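Side-chain contacts in nitrite transporter NirC (Salmonella enterica subsp. enterica serovar Typhimurium, PDB 4FC4), which carries nitrite in and out of the cell across the cytoplasmic membrane as a channel of the formate/nitrite transporter family: residues Ala13-Arg18 / Gly76-Thr81; Leu40-Ile45 / Ser198-Thr203; Ser140-Lys145 / Asp215-Ala220; Cys165-Met170 / Trp184-Ala189. All blocks are in the same frame, centred on the assembly; numbering follows the deposited sequence.

Contact 1. Residues Ala13-Arg18 / Gly76-Thr81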
loop_
_atom_site.group_PDB
_atom_site.type_symbol
_atom_site.label_atom_id
_atom_site.label_comp_id
_atom_site.label_asym_id
_atom_site.label_seq_id
_atom_site.Cartn_x
_atom_site.Cartn_y
_atom_site.Cartn_z
ATOM N N ALA B 13 -23.904 -19.189 -10.038
ATOM C CA ALA B 13 -24.091 -20.599 -9.869
ATOM C C ALA B 13 -24.728 -21.207 -11.128
ATOM O O ALA B 13 -24.289 -22.293 -11.578
ATOM C CB ALA B 13 -24.908 -20.845 -8.627
ATOM N N ALA B 14 -25.733 -20.518 -11.696
ATOM C CA ALA B 14 -26.331 -20.917 -13.006
ATOM C C ALA B 14 -25.313 -20.923 -14.148
ATOM O O ALA B 14 -25.338 -21.810 -15.005
ATOM C CB ALA B 14 -27.594 -20.100 -13.382
ATOM N N ARG B 15 -24.402 -19.967 -14.126
ATOM C CA ARG B 15 -23.328 -19.879 -15.108
ATOM C C ARG B 15 -22.375 -21.037 -14.983
ATOM O O ARG B 15 -21.968 -21.581 -16.009
ATOM C CB ARG B 15 -22.533 -18.571 -14.952
ATOM C CG ARG B 15 -21.564 -18.312 -16.099
ATOM C CD ARG B 15 -20.467 -17.315 -15.741
ATOM N NE ARG B 15 -19.821 -17.551 -14.445
ATOM C CZ ARG B 15 -18.766 -18.363 -14.234
ATOM N NH1 ARG B 15 -18.246 -19.083 -15.224
ATOM N NH2 ARG B 15 -18.247 -18.501 -13.016
ATOM N N ILE B 16 -22.003 -21.376 -13.732
ATOM C CA ILE B 16 -21.166 -22.541 -13.444
ATOM C C ILE B 16 -21.860 -23.819 -13.950
ATOM O O ILE B 16 -21.265 -24.618 -14.668
ATOM C CB ILE B 16 -20.848 -22.638 -11.937
ATOM C CG1 ILE B 16 -19.870 -21.538 -11.499
ATOM C CG2 ILE B 16 -20.304 -24.030 -11.560
ATOM C CD1 ILE B 16 -19.855 -21.339 -9.994
ATOM N N ALA B 17 -23.141 -23.968 -13.608
ATOM C CA ALA B 17 -23.961 -25.038 -14.110
ATOM C C ALA B 17 -23.983 -25.104 -15.620
ATOM O O ALA B 17 -23.924 -26.215 -16.175
ATOM C CB ALA B 17 -25.370 -24.904 -13.586
ATOM N N ARG B 18 -24.074 -23.944 -16.296
ATOM C CA ARG B 18 -24.170 -23.958 -17.782
ATOM C C ARG B 18 -22.830 -24.393 -18.330
ATOM O O ARG B 18 -22.763 -25.202 -19.273
ATOM C CB ARG B 18 -24.644 -22.621 -18.412
ATOM C CG ARG B 18 -26.149 -22.369 -18.259
ATOM C CD ARG B 18 -26.662 -21.151 -19.024
ATOM N NE ARG B 18 -25.984 -19.944 -18.574
ATOM C CZ ARG B 18 -26.370 -19.187 -17.553
ATOM N NH1 ARG B 18 -25.651 -18.148 -17.236
ATOM N NH2 ARG B 18 -27.476 -19.459 -16.862
ATOM N N GLY B 76 -9.605 -15.192 -13.485
ATOM C CA GLY B 76 -10.786 -15.997 -13.837
ATOM C C GLY B 76 -10.413 -17.450 -13.812
ATOM O O GLY B 76 -9.390 -17.825 -14.400
ATOM N N SER B 77 -11.172 -18.256 -13.052
ATOM C CA SER B 77 -11.004 -19.724 -12.924
ATOM C C SER B 77 -12.177 -20.337 -12.107
ATOM O O SER B 77 -13.064 -19.635 -11.693
ATOM C CB SER B 77 -9.685 -19.996 -12.231
ATOM O OG SER B 77 -9.723 -19.428 -10.939
ATOM N N GLU B 78 -12.179 -21.628 -11.833
ATOM C CA GLU B 78 -13.221 -22.182 -10.924
ATOM C C GLU B 78 -12.646 -22.885 -9.689
ATOM O O GLU B 78 -11.902 -23.830 -9.823
ATOM C CB GLU B 78 -14.198 -23.091 -11.685
ATOM C CG GLU B 78 -14.796 -22.381 -12.892
ATOM C CD GLU B 78 -15.840 -21.286 -12.554
ATOM O OE1 GLU B 78 -16.342 -21.206 -11.397
ATOM O OE2 GLU B 78 -16.241 -20.529 -13.485
ATOM N N LEU B 79 -12.978 -22.395 -8.504
ATOM C CA LEU B 79 -12.358 -22.814 -7.260
ATOM C C LEU B 79 -13.404 -23.538 -6.455
ATOM O O LEU B 79 -14.472 -23.010 -6.180
ATOM C CB LEU B 79 -11.846 -21.578 -6.467
ATOM C CG LEU B 79 -10.993 -21.858 -5.205
ATOM C CD1 LEU B 79 -9.821 -22.792 -5.530
ATOM C CD2 LEU B 79 -10.512 -20.557 -4.481
ATOM N N PHE B 80 -13.101 -24.771 -6.071
ATOM C CA PHE B 80 -14.092 -25.582 -5.407
ATOM C C PHE B 80 -14.585 -24.883 -4.134
ATOM O O PHE B 80 -15.792 -24.924 -3.851
ATOM C CB PHE B 80 -13.561 -26.997 -5.114
ATOM C CG PHE B 80 -14.226 -27.650 -3.929
ATOM C CD1 PHE B 80 -13.743 -27.419 -2.627
ATOM C CD2 PHE B 80 -15.366 -28.458 -4.103
ATOM C CE1 PHE B 80 -14.376 -28.000 -1.529
ATOM C CE2 PHE B 80 -16.006 -29.027 -3.003
ATOM C CZ PHE B 80 -15.512 -28.809 -1.719
ATOM N N THR B 81 -13.683 -24.233 -3.381
ATOM C CA THR B 81 -14.077 -23.708 -2.062
ATOM C C THR B 81 -15.067 -22.573 -2.208
ATOM O O THR B 81 -15.915 -22.380 -1.362
ATOM C CB THR B 81 -12.870 -23.300 -1.185
ATOM O OG1 THR B 81 -12.033 -22.419 -1.937
ATOM C CG2 THR B 81 -12.056 -24.565 -0.784
#
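R15 on helix 3-22 and E78 in the break between helices 67-75 and 80-93 extend from opposite directions and close a salt bridge. Both bonds converge on one carboxylate oxygen: E78 OE2 lies 2.9 Å from R15 NH2 and 3.0 Å from R15 NH1, the NH2 bond having an N-H...O angle of 151°. The oxygen sits in the guanidinium plane at its NH1/NH2 end, and the two flat groups are turned by just 27° from each other. NH2 addresses the syn lone pair of OE2, while NH1 arrives nearly along the C-O axis. Such a double grip should limit rotation of the guanidinium. Further polar partners share the load: N12 for R15 NH2, and H83 for E78 OE1.

The van der Waals component is smaller. I16 CG1 is 3.5 Å from E78 OE1, and the buried isoleucine flanks the carboxylate without bonding to it. I16 also touches I104 of helix 98-125. The bend of the E78 chain at chi2 (-73°) helps bring its carboxylate to both residues. The salt bridge thus ties the N-terminal helix to a membrane helix broken between 75 and 80; such interrupted helices are a hallmark of the formate/nitrite transporter fold.

Contact 2. Residues Leu40-Ile45 / Ser198-Thr203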
loop_
_atom_site.group_PDB
_atom_site.type_symbol
_atom_site.label_atom_id
_atom_site.label_comp_id
_atom_site.label_asym_id
_atom_site.label_seq_id
_atom_site.Cartn_x
_atom_site.Cartn_y
_atom_site.Cartn_z
ATOM N N LEU B 40 0.718 -21.576 -7.428
ATOM C CA LEU B 40 1.778 -20.645 -7.669
ATOM C C LEU B 40 1.887 -19.769 -6.407
ATOM O O LEU B 40 2.993 -19.375 -6.014
ATOM C CB LEU B 40 1.502 -19.801 -8.946
ATOM C CG LEU B 40 1.605 -20.504 -10.350
ATOM C CD1 LEU B 40 0.935 -19.673 -11.417
ATOM C CD2 LEU B 40 3.078 -20.740 -10.761
ATOM N N GLY B 41 0.759 -19.493 -5.748
ATOM C CA GLY B 41 0.782 -18.904 -4.411
ATOM C C GLY B 41 1.502 -19.720 -3.327
ATOM O O GLY B 41 2.279 -19.177 -2.521
ATOM N N ILE B 42 1.246 -21.029 -3.285
ATOM C CA ILE B 42 1.838 -21.870 -2.275
ATOM C C ILE B 42 3.370 -21.963 -2.493
ATOM O O ILE B 42 4.146 -21.970 -1.535
ATOM C CB ILE B 42 1.294 -23.322 -2.338
ATOM C CG1 ILE B 42 -0.066 -23.441 -1.650
ATOM C CG2 ILE B 42 2.320 -24.245 -1.647
ATOM C CD1 ILE B 42 -0.055 -23.294 -0.108
ATOM N N ILE B 43 3.811 -22.065 -3.748
ATOM C CA ILE B 43 5.233 -22.149 -4.012
ATOM C C ILE B 43 5.861 -20.854 -3.479
ATOM O O ILE B 43 6.894 -20.914 -2.788
ATOM C CB ILE B 43 5.564 -22.371 -5.509
ATOM C CG1 ILE B 43 5.010 -23.736 -5.983
ATOM C CG2 ILE B 43 7.087 -22.300 -5.692
ATOM C CD1 ILE B 43 4.932 -23.945 -7.476
ATOM N N LEU B 44 5.195 -19.710 -3.717
ATOM C CA LEU B 44 5.764 -18.412 -3.334
ATOM C C LEU B 44 6.006 -18.398 -1.822
ATOM O O LEU B 44 7.102 -18.092 -1.338
ATOM C CB LEU B 44 4.857 -17.242 -3.742
ATOM C CG LEU B 44 5.213 -15.881 -3.088
ATOM C CD1 LEU B 44 6.695 -15.512 -3.286
ATOM C CD2 LEU B 44 4.331 -14.787 -3.696
ATOM N N ILE B 45 4.993 -18.779 -1.060
ATOM C CA ILE B 45 5.083 -18.495 0.380
ATOM C C ILE B 45 5.931 -19.556 1.065
ATOM O O ILE B 45 6.596 -19.270 2.017
ATOM C CB ILE B 45 3.705 -18.365 1.050
ATOM C CG1 ILE B 45 2.942 -19.705 0.954
ATOM C CG2 ILE B 45 2.910 -17.201 0.449
ATOM C CD1 ILE B 45 1.786 -19.795 1.947
ATOM N N SER B 198 -8.290 -26.641 1.547
ATOM C CA SER B 198 -8.270 -27.967 0.839
ATOM C C SER B 198 -7.470 -27.932 -0.499
ATOM O O SER B 198 -6.501 -28.676 -0.676
ATOM C CB SER B 198 -9.697 -28.484 0.610
ATOM O OG SER B 198 -10.405 -27.638 -0.320
ATOM N N VAL B 199 -7.855 -27.045 -1.412
ATOM C CA VAL B 199 -7.146 -26.895 -2.708
ATOM C C VAL B 199 -5.685 -26.448 -2.518
ATOM O O VAL B 199 -4.758 -26.956 -3.157
ATOM C CB VAL B 199 -7.929 -25.957 -3.667
ATOM C CG1 VAL B 199 -7.211 -25.757 -4.978
ATOM C CG2 VAL B 199 -9.322 -26.518 -3.936
ATOM N N ALA B 200 -5.447 -25.499 -1.642
ATOM C CA ALA B 200 -4.041 -25.090 -1.409
ATOM C C ALA B 200 -3.209 -26.270 -0.846
ATOM O O ALA B 200 -2.032 -26.393 -1.156
ATOM C CB ALA B 200 -3.957 -23.877 -0.484
ATOM N N ASN B 201 -3.819 -27.139 -0.038
ATOM C CA ASN B 201 -3.102 -28.290 0.499
ATOM C C ASN B 201 -2.714 -29.269 -0.605
ATOM O O ASN B 201 -1.648 -29.865 -0.563
ATOM C CB ASN B 201 -3.896 -29.017 1.604
ATOM C CG ASN B 201 -3.943 -28.260 2.945
ATOM O OD1 ASN B 201 -4.612 -28.736 3.900
ATOM N ND2 ASN B 201 -3.292 -27.101 3.036
ATOM N N MET B 202 -3.577 -29.403 -1.605
ATOM C CA MET B 202 -3.311 -30.244 -2.773
ATOM C C MET B 202 -1.945 -29.944 -3.383
ATOM O O MET B 202 -1.198 -30.886 -3.665
ATOM C CB MET B 202 -4.379 -30.079 -3.866
ATOM C CG MET B 202 -5.784 -30.498 -3.484
ATOM S SD MET B 202 -7.032 -29.980 -4.700
ATOM C CE MET B 202 -8.500 -30.635 -3.929
ATOM N N THR B 203 -1.611 -28.668 -3.587
ATOM C CA THR B 203 -0.303 -28.333 -4.143
ATOM C C THR B 203 0.799 -28.696 -3.120
ATOM O O THR B 203 1.835 -29.273 -3.449
ATOM C CB THR B 203 -0.183 -26.838 -4.590
ATOM O OG1 THR B 203 -0.987 -26.597 -5.758
ATOM C CG2 THR B 203 1.255 -26.531 -4.992
#
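I42 of helix 24-51 projects at A200 and T203 of helix 198-209, and its two branches divide the work. The CG1 branch is beside the backbone N (chi1 -81°) and then bends again at chi2 (-70°), which brings both of its carbons to A200. CG1 of I42 stands 3.6 Å from A200 O, and I42 CD1 is 3.8 Å from the same oxygen. The methyl pairing is slightly longer, with I42 CD1 4.0 Å from A200 CB. These are van der Waals contacts; no hydrogen bond crosses between the segments.

The backbones come closest at the same pair, where I42 CA and A200 CA are 6.8 Å apart. Helix 198-209 is the second half of a membrane helix interrupted ahead of S198, a feature of the formate/nitrite transporter fold, and H197 in that interruption bonds to A200 N. I42 therefore packs on the first turns after the break.

T203, one turn further on, supplies its methyl group. With chi1 at -70°, its CG2 is anti to the backbone N and lies 4.2 Å from both I42 CB and I42 CG2, the two side chains running antiparallel alongside one another. T203 also touches S116 of helix 98-125, while I42 meets F65. Elsewhere on helix 24-51, L40 and I43 pack on L163 and Y195 of a neighbouring subunit.

Contact 3. Residues Ser140-Lys145 / Asp215-Ala220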
loop_
_atom_site.group_PDB
_atom_site.type_symbol
_atom_site.label_atom_id
_atom_site.label_comp_id
_atom_site.label_asym_id
_atom_site.label_seq_id
_atom_site.Cartn_x
_atom_site.Cartn_y
_atom_site.Cartn_z
ATOM N N SER B 140 8.161 -30.757 6.402
ATOM C CA SER B 140 7.733 -30.804 7.781
ATOM C C SER B 140 6.285 -30.288 7.916
ATOM O O SER B 140 5.483 -30.826 8.687
ATOM C CB SER B 140 8.719 -30.109 8.690
ATOM O OG SER B 140 8.890 -28.779 8.286
ATOM N N VAL B 141 5.905 -29.294 7.126
ATOM C CA VAL B 141 4.515 -28.794 7.216
ATOM C C VAL B 141 3.494 -29.791 6.621
ATOM O O VAL B 141 2.451 -30.017 7.220
ATOM C CB VAL B 141 4.377 -27.346 6.658
ATOM C CG1 VAL B 141 2.936 -26.829 6.710
ATOM C CG2 VAL B 141 5.259 -26.446 7.460
ATOM N N ALA B 142 3.823 -30.429 5.491
ATOM C CA ALA B 142 2.915 -31.413 4.841
ATOM C C ALA B 142 2.658 -32.565 5.773
ATOM O O ALA B 142 1.504 -32.960 5.979
ATOM C CB ALA B 142 3.494 -31.925 3.534
ATOM N N LEU B 143 3.739 -33.073 6.375
ATOM C CA LEU B 143 3.638 -34.224 7.294
ATOM C C LEU B 143 2.772 -33.841 8.510
ATOM O O LEU B 143 1.845 -34.556 8.838
ATOM C CB LEU B 143 5.029 -34.764 7.689
ATOM C CG LEU B 143 5.106 -35.782 8.845
ATOM C CD1 LEU B 143 4.523 -37.137 8.461
ATOM C CD2 LEU B 143 6.543 -35.949 9.388
ATOM N N ALA B 144 3.021 -32.669 9.106
ATOM C CA ALA B 144 2.212 -32.226 10.253
ATOM C C ALA B 144 0.725 -32.126 9.849
ATOM O O ALA B 144 -0.175 -32.488 10.629
ATOM C CB ALA B 144 2.755 -30.934 10.914
ATOM N N LYS B 145 0.466 -31.707 8.610
ATOM C CA LYS B 145 -0.927 -31.571 8.160
ATOM C C LYS B 145 -1.565 -32.943 8.021
ATOM O O LYS B 145 -2.770 -33.066 8.244
ATOM C CB LYS B 145 -1.053 -30.805 6.864
ATOM C CG LYS B 145 -0.907 -29.289 6.986
ATOM C CD LYS B 145 -0.601 -28.709 5.612
ATOM C CE LYS B 145 -0.579 -27.195 5.585
ATOM N NZ LYS B 145 -1.901 -26.666 5.937
ATOM N N ASP B 215 9.487 -41.260 5.214
ATOM C CA ASP B 215 8.639 -42.453 5.002
ATOM C C ASP B 215 7.323 -42.342 5.756
ATOM O O ASP B 215 6.336 -43.007 5.404
ATOM C CB ASP B 215 9.357 -43.729 5.443
ATOM C CG ASP B 215 10.822 -43.683 5.134
ATOM O OD1 ASP B 215 11.415 -42.557 5.119
ATOM O OD2 ASP B 215 11.384 -44.780 4.927
ATOM N N ALA B 216 7.332 -41.516 6.803
ATOM C CA ALA B 216 6.153 -41.233 7.606
ATOM C C ALA B 216 5.064 -40.552 6.776
ATOM O O ALA B 216 3.950 -40.426 7.237
ATOM C CB ALA B 216 6.529 -40.399 8.838
ATOM N N TYR B 217 5.387 -40.135 5.555
ATOM C CA TYR B 217 4.491 -39.322 4.705
ATOM C C TYR B 217 3.900 -40.204 3.617
ATOM O O TYR B 217 4.641 -40.667 2.741
ATOM C CB TYR B 217 5.305 -38.215 4.020
ATOM C CG TYR B 217 4.505 -37.289 3.132
ATOM C CD1 TYR B 217 3.634 -36.343 3.694
ATOM C CD2 TYR B 217 4.640 -37.321 1.742
ATOM C CE1 TYR B 217 2.891 -35.486 2.903
ATOM C CE2 TYR B 217 3.898 -36.470 0.930
ATOM C CZ TYR B 217 3.032 -35.532 1.513
ATOM O OH TYR B 217 2.267 -34.633 0.766
ATOM N N THR B 218 2.581 -40.420 3.660
ATOM C CA THR B 218 1.928 -41.458 2.810
ATOM C C THR B 218 0.685 -40.921 2.079
ATOM O O THR B 218 0.157 -39.858 2.452
ATOM C CB THR B 218 1.458 -42.669 3.639
ATOM O OG1 THR B 218 0.249 -42.290 4.304
ATOM C CG2 THR B 218 2.530 -43.138 4.651
ATOM N N LEU B 219 0.212 -41.647 1.069
ATOM C CA LEU B 219 -0.981 -41.196 0.342
ATOM C C LEU B 219 -2.220 -41.251 1.231
ATOM O O LEU B 219 -3.143 -40.424 1.104
ATOM C CB LEU B 219 -1.234 -42.024 -0.899
ATOM C CG LEU B 219 -0.344 -41.944 -2.117
ATOM C CD1 LEU B 219 -0.161 -43.361 -2.654
ATOM C CD2 LEU B 219 -0.982 -41.017 -3.155
ATOM N N ALA B 220 -2.241 -42.240 2.126
ATOM C CA ALA B 220 -3.265 -42.316 3.167
ATOM C C ALA B 220 -3.248 -41.043 4.079
ATOM O O ALA B 220 -4.305 -40.448 4.335
ATOM C CB ALA B 220 -3.126 -43.605 3.955
#
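A142 of helix 137-147 presses its methyl group on the phenol of Y217, in the turn leading to helix 219-248, and this is the tight, buried part of the contact. A142 CB is 3.7 Å from Y217 CE1 and 4.1 Å from Y217 OH, so the methyl follows the far half of the ring, which it meets obliquely. The backbone of the next residue continues the contact, with L143 CA 4.2 Å from Y217 CD1. Because Y217 CG is anti to the backbone N (chi1 -179°), the ring extends from the turn toward helix 137-147. Its hydroxyl is hydrogen-bonded to F205 O, outside the two segments, which satisfies it in this buried setting. W209 and H213 touch the tyrosine as well, and A142 also rests on S208.

Toward the surface the packing rests on a single branch. L143 CD1 approaches A216 O to 3.6 Å and A216 CB to 3.8 Å, a contact of similar size, but between a partly exposed leucine and an exposed alanine. No hydrogen bond joins the two segments on either part.

Beyond Y217, T218 is the N-cap residue of helix 219-248, its OG1 bonded to G221 N. The whole therefore packs a short helix between two predicted membrane spans against the turn just ahead of the capped last membrane helix, in the connecting regions of the formate/nitrite transporter fold.

Contact 4. Residues Cys165-Met170 / Trp184-Ala189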
loop_
_atom_site.group_PDB
_atom_site.type_symbol
_atom_site.label_atom_id
_atom_site.label_comp_id
_atom_site.label_asym_id
_atom_site.label_seq_id
_atom_site.Cartn_x
_atom_site.Cartn_y
_atom_site.Cartn_z
ATOM N N CYS B 165 -14.164 -17.534 1.510
ATOM C CA CYS B 165 -15.487 -17.047 1.098
ATOM C C CYS B 165 -15.785 -15.606 1.507
ATOM O O CYS B 165 -16.469 -14.895 0.777
ATOM C CB CYS B 165 -16.588 -17.956 1.580
ATOM S SG CYS B 165 -16.577 -19.474 0.609
ATOM N N LEU B 166 -15.292 -15.161 2.664
ATOM C CA LEU B 166 -15.457 -13.767 3.021
ATOM C C LEU B 166 -14.737 -12.851 2.008
ATOM O O LEU B 166 -15.261 -11.792 1.646
ATOM C CB LEU B 166 -15.012 -13.493 4.465
ATOM C CG LEU B 166 -16.167 -13.815 5.444
ATOM C CD1 LEU B 166 -15.657 -14.146 6.856
ATOM C CD2 LEU B 166 -17.225 -12.714 5.465
ATOM N N ALA B 167 -13.565 -13.283 1.514
ATOM C CA ALA B 167 -12.811 -12.526 0.540
ATOM C C ALA B 167 -13.608 -12.494 -0.768
ATOM O O ALA B 167 -13.758 -11.455 -1.399
ATOM C CB ALA B 167 -11.445 -13.163 0.348
ATOM N N ILE B 168 -14.186 -13.627 -1.145
ATOM C CA ILE B 168 -14.934 -13.678 -2.402
ATOM C C ILE B 168 -16.152 -12.772 -2.374
ATOM O O ILE B 168 -16.405 -12.001 -3.317
ATOM C CB ILE B 168 -15.341 -15.115 -2.717
ATOM C CG1 ILE B 168 -14.058 -15.937 -3.002
ATOM C CG2 ILE B 168 -16.317 -15.084 -3.846
ATOM C CD1 ILE B 168 -14.287 -17.421 -3.014
ATOM N N TRP B 169 -16.863 -12.851 -1.253
ATOM C CA TRP B 169 -18.001 -12.021 -0.907
ATOM C C TRP B 169 -17.666 -10.553 -0.974
ATOM O O TRP B 169 -18.334 -9.783 -1.697
ATOM C CB TRP B 169 -18.421 -12.384 0.507
ATOM C CG TRP B 169 -19.690 -11.721 1.008
ATOM C CD1 TRP B 169 -19.794 -10.667 1.904
ATOM C CD2 TRP B 169 -21.072 -12.078 0.666
ATOM N NE1 TRP B 169 -21.112 -10.342 2.122
ATOM C CE2 TRP B 169 -21.928 -11.150 1.409
ATOM C CE3 TRP B 169 -21.663 -13.033 -0.166
ATOM C CZ2 TRP B 169 -23.316 -11.187 1.309
ATOM C CZ3 TRP B 169 -23.052 -13.066 -0.263
ATOM C CH2 TRP B 169 -23.869 -12.169 0.457
ATOM N N MET B 170 -16.662 -10.138 -0.199
ATOM C CA MET B 170 -16.277 -8.716 -0.165
ATOM C C MET B 170 -15.822 -8.204 -1.530
ATOM O O MET B 170 -16.072 -7.067 -1.885
ATOM C CB MET B 170 -15.212 -8.453 0.888
ATOM C CG MET B 170 -15.649 -8.644 2.331
ATOM S SD MET B 170 -14.267 -8.222 3.406
ATOM C CE MET B 170 -14.484 -6.479 3.494
ATOM N N TRP B 184 -6.359 -9.841 0.063
ATOM C CA TRP B 184 -5.123 -9.811 0.822
ATOM C C TRP B 184 -5.362 -10.017 2.332
ATOM O O TRP B 184 -4.668 -10.823 2.991
ATOM C CB TRP B 184 -4.357 -8.478 0.543
ATOM C CG TRP B 184 -3.107 -8.398 1.399
ATOM C CD1 TRP B 184 -1.901 -9.090 1.200
ATOM C CD2 TRP B 184 -2.933 -7.682 2.686
ATOM N NE1 TRP B 184 -1.048 -8.858 2.207
ATOM C CE2 TRP B 184 -1.542 -7.957 3.102
ATOM C CE3 TRP B 184 -3.729 -6.830 3.472
ATOM C CZ2 TRP B 184 -1.000 -7.438 4.288
ATOM C CZ3 TRP B 184 -3.149 -6.271 4.654
ATOM C CH2 TRP B 184 -1.832 -6.592 5.063
ATOM N N TRP B 185 -6.359 -9.322 2.894
ATOM C CA TRP B 185 -6.625 -9.358 4.319
ATOM C C TRP B 185 -6.995 -10.733 4.710
ATOM O O TRP B 185 -6.520 -11.239 5.740
ATOM C CB TRP B 185 -7.766 -8.447 4.730
ATOM C CG TRP B 185 -7.383 -7.059 5.080
ATOM C CD1 TRP B 185 -7.768 -5.873 4.436
ATOM C CD2 TRP B 185 -6.533 -6.637 6.183
ATOM N NE1 TRP B 185 -7.248 -4.774 5.045
ATOM C CE2 TRP B 185 -6.482 -5.155 6.115
ATOM C CE3 TRP B 185 -5.803 -7.306 7.179
ATOM C CZ2 TRP B 185 -5.693 -4.395 7.010
ATOM C CZ3 TRP B 185 -5.046 -6.542 8.092
ATOM C CH2 TRP B 185 -4.989 -5.112 8.011
ATOM N N CYS B 186 -7.832 -11.376 3.905
ATOM C CA CYS B 186 -8.396 -12.665 4.346
ATOM C C CYS B 186 -7.389 -13.779 4.269
ATOM O O CYS B 186 -7.397 -14.679 5.094
ATOM C CB CYS B 186 -9.608 -13.043 3.497
ATOM S SG CYS B 186 -10.984 -11.994 3.892
ATOM N N LEU B 187 -6.553 -13.736 3.231
ATOM C CA LEU B 187 -5.474 -14.705 3.112
ATOM C C LEU B 187 -4.345 -14.461 4.160
ATOM O O LEU B 187 -3.862 -15.425 4.718
ATOM C CB LEU B 187 -4.977 -14.759 1.660
ATOM C CG LEU B 187 -5.843 -15.664 0.769
ATOM C CD1 LEU B 187 -7.343 -15.319 0.853
ATOM C CD2 LEU B 187 -5.305 -15.592 -0.665
ATOM N N LEU B 188 -3.949 -13.207 4.460
ATOM C CA LEU B 188 -3.155 -12.964 5.712
ATOM C C LEU B 188 -3.728 -13.754 6.910
ATOM O O LEU B 188 -3.021 -14.487 7.626
ATOM C CB LEU B 188 -3.099 -11.478 6.045
ATOM C CG LEU B 188 -2.405 -11.030 7.340
ATOM C CD1 LEU B 188 -0.968 -11.550 7.448
ATOM C CD2 LEU B 188 -2.363 -9.522 7.380
ATOM N N ALA B 189 -5.040 -13.618 7.092
ATOM C CA ALA B 189 -5.695 -14.078 8.284
ATOM C C ALA B 189 -5.753 -15.630 8.287
ATOM O O ALA B 189 -5.448 -16.225 9.319
ATOM C CB ALA B 189 -7.116 -13.489 8.404
#
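A167 and C186 point their CB atoms at each other across helices 150-172 and 177-192, meeting at 3.6 Å from A167 CB to C186 CB. Both bonds from CA to CB lead toward the opposing helix, and these small side chains let the backbones approach: A167 CA and C186 CA are 5.8 Å apart. The sulfur of C186 is beside its own backbone N (chi1 -72°), which sets it against A167 and the residue before it. C186 SG lies 3.8 Å from A167 CB and 3.7 Å from A167 N. L166 completes this side with a looser touch, its CB 4.3 Å from C186 SG. No hydrogen bond crosses the contact, so what holds it is close apolar packing.

The helices follow each other in the chain, joined by a short connection, and form a helical hairpin within the transporter's membrane bundle. Helix 67-75 lies along one flank of it, with L69 touching both A167 and L187.

Larger side chains turn elsewhere. W185 starts toward the other helix, but its indole swings off to meet W184, whose edge atom CZ3 stands over the middle of the W185 face at a height of 3.6 Å, an edge-to-face approach. W185 also packs on T64 of a neighbouring subunit. From the other helix, L166 touches Y37 of that subunit, and W169 NE1 is hydrogen-bonded to A75 O there.

Contacts 1 and 2 alternate along the chain and meet at the two helix breaks: T81 CG2 is 3.5 Å from S198 OG, L79 CD1 packs at 4.0 Å on V199 CG1, and T81 OG1 is hydrogen-bonded to H197. T81 and H197 probably lie at the pore, as in the formate/nitrite transporter family. Contact 4 joins the same neighbourhood through T81 O, 3.6 Å from C165 SG, although the centres of contacts 1 and 4 are about 18 Å apart. Contact 3 lies across the chain's centre from contact 1, about 31 Å away between centres, yet its K145 side chain packs on N201 of contact 2, whose centre is about 15 Å from its own. K145 also forms a salt bridge with E196.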